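Side-chain contact in MYB proto-oncogene protein (Mus musculus, PDB 1GVD), which is a transcription regulator of the Myb family, represented here by its second repeat, a DNA-binding domain of the helix-turn-helix class: residues Gly35-Gly38 against Lys39-Arg42. The protein carries 1 engineered substitution. Residues are numbered along the deposited sequence; the frame is centred on the assembly and turned at random.
Sequences GRIG and KQCR. With SO4 (sulfate ion), chain C; SO4 (sulfate ion), chain D.
Gln40 reaches back from the first turn of helix 38-49 and takes the backbone N-H of Ile37, the N-cap residue, on its side-chain oxygen. From position N3 it makes one half of a capping box, isoleucine being unable to supply the reciprocal side-chain bond. The helix is the last of the helix-turn-helix-like Myb repeat and, as in other Myb repeats, probably the DNA-recognition helix. The bond from Ile37 N to Gln40 OE1 is 3.0 Å long, lies in the carbonyl plane and uses a lone pair. With CG anti to the carbonyl carbon (chi1 -71°) and the chain extended beyond it, Gln40 OE1 comes within 3.3 Å of Arg36 CA, while Gln40 CG rests 3.7 Å from Ile37 CG1. An NE2 N-H donates to a water that can in turn donate to Gly35 O, so both amide ends face the loop. Replaced by alanine, Gln40 would probably leave Ile37 N without its side-chain acceptor and the water without its amide donor. Returning the contact, Ile37 O receives two weak bonds, from the backbone N atoms of Gln40 and Cys41. Ile37 and Lys39 run side by side, pointing the same way, with Ile37 CD1 pressed to 3.4 Å from Lys39 CG, tighter than usual for two carbons. Arg36 crosses Gln40 at about a right angle, the guanidinium and amide planes 62° apart; Arg36 NH1 lies 3.6 Å from Gln40 NE2, two donors side by side. NH1 bonds Gly4 O, NE forms a salt bridge with Glu10, and the group makes a cation-pi contact with Trp6. Buried Cys41 packs on Trp26 and Ala30 of helix 26-30. Arg42 NH2 donates at 2.7 Å to O3 of the chain D sulfate, probably from the crystallisation liquor, the oxygen lying in the guanidinium plane at its edge.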
loop_
_atom_site.group_PDB
_atom_site.type_symbol
_atom_site.label_atom_id
_atom_site.label_comp_id
_atom_site.label_asym_id
_atom_site.label_seq_id
_atom_site.Cartn_x
_atom_site.Cartn_y
_atom_site.Cartn_z
ATOM N N GLY A 35 7.144 5.917 -5.345
ATOM C CA GLY A 35 8.172 4.945 -5.022
ATOM C C GLY A 35 7.719 3.556 -4.611
ATOM O O GLY A 35 8.510 2.787 -4.063
ATOM N N ARG A 36 6.456 3.229 -4.868
ATOM C CA ARG A 36 5.924 1.913 -4.521
ATOM C C ARG A 36 5.307 1.224 -5.730
ATOM O O ARG A 36 4.764 1.884 -6.617
ATOM C CB ARG A 36 4.837 2.029 -3.443
ATOM C CG ARG A 36 5.290 2.604 -2.116
ATOM C CD ARG A 36 6.322 1.726 -1.440
ATOM N NE ARG A 36 6.776 2.321 -0.188
ATOM C CZ ARG A 36 7.770 1.844 0.552
ATOM N NH1 ARG A 36 8.422 0.752 0.170
ATOM N NH2 ARG A 36 8.120 2.466 1.666
ATOM N N ILE A 37 5.399 -0.102 -5.762
ATOM C CA ILE A 37 4.789 -0.874 -6.837
ATOM C C ILE A 37 3.669 -1.696 -6.204
ATOM O O ILE A 37 3.620 -1.859 -4.982
ATOM C CB ILE A 37 5.797 -1.818 -7.538
ATOM C CG1 ILE A 37 6.391 -2.810 -6.538
ATOM C CG2 ILE A 37 6.886 -0.996 -8.208
ATOM C CD1 ILE A 37 7.343 -3.818 -7.165
ATOM N N GLY A 38 2.772 -2.207 -7.039
ATOM C CA GLY A 38 1.645 -2.978 -6.548
ATOM C C GLY A 38 1.937 -4.073 -5.539
ATOM O O GLY A 38 1.276 -4.152 -4.503
ATOM N N LYS A 39 2.918 -4.927 -5.820
ATOM C CA LYS A 39 3.219 -6.017 -4.902
ATOM C C LYS A 39 3.669 -5.550 -3.523
ATOM O O LYS A 39 3.398 -6.216 -2.525
ATOM C CB LYS A 39 4.262 -6.968 -5.505
ATOM C CG LYS A 39 5.627 -6.363 -5.753
ATOM C CD LYS A 39 6.615 -7.416 -6.251
ATOM C CE LYS A 39 6.177 -8.013 -7.580
ATOM N NZ LYS A 39 7.131 -9.049 -8.070
ATOM N N GLN A 40 4.345 -4.406 -3.454
ATOM C CA GLN A 40 4.790 -3.891 -2.160
ATOM C C GLN A 40 3.582 -3.488 -1.321
ATOM O O GLN A 40 3.547 -3.713 -0.112
ATOM C CB GLN A 40 5.704 -2.680 -2.341
ATOM C CG GLN A 40 7.080 -3.002 -2.897
ATOM C CD GLN A 40 7.919 -1.756 -3.070
ATOM O OE1 GLN A 40 7.525 -0.830 -3.769
ATOM N NE2 GLN A 40 9.082 -1.726 -2.426
ATOM N N CYS A 41 2.596 -2.886 -1.970
ATOM C CA CYS A 41 1.382 -2.461 -1.283
ATOM C C CYS A 41 0.607 -3.679 -0.791
ATOM O O CYS A 41 0.094 -3.697 0.330
ATOM C CB CYS A 41 0.513 -1.633 -2.229
ATOM S SG CYS A 41 1.287 -0.076 -2.747
ATOM N N ARG A 42 0.529 -4.701 -1.639
ATOM C CA ARG A 42 -0.172 -5.934 -1.299
ATOM C C ARG A 42 0.444 -6.581 -0.059
ATOM O O ARG A 42 -0.265 -6.982 0.868
ATOM C CB ARG A 42 -0.089 -6.900 -2.480
ATOM C CG ARG A 42 -0.775 -8.238 -2.269
ATOM C CD ARG A 42 -0.393 -9.191 -3.393
ATOM N NE ARG A 42 0.988 -9.640 -3.236
ATOM C CZ ARG A 42 1.756 -10.095 -4.220
ATOM N NH1 ARG A 42 1.293 -10.166 -5.461
ATOM N NH2 ARG A 42 2.995 -10.489 -3.956
HETATM S S SO4 C . 7.430 6.480 -8.891
HETATM O O1 SO4 C . 8.038 5.167 -8.605
HETATM O O2 SO4 C . 7.049 6.545 -10.315
HETATM O O3 SO4 C . 6.229 6.658 -8.053
HETATM O O4 SO4 C . 8.401 7.549 -8.593
HETATM S S SO4 D . 5.938 -12.485 -5.845
HETATM O O1 SO4 D . 6.031 -13.884 -5.387
HETATM O O2 SO4 D . 6.084 -12.435 -7.312
HETATM O O3 SO4 D . 4.625 -11.933 -5.467
HETATM O O4 SO4 D . 7.008 -11.689 -5.215
HETATM O O HOH W 1 10.269 0.704 -3.488
#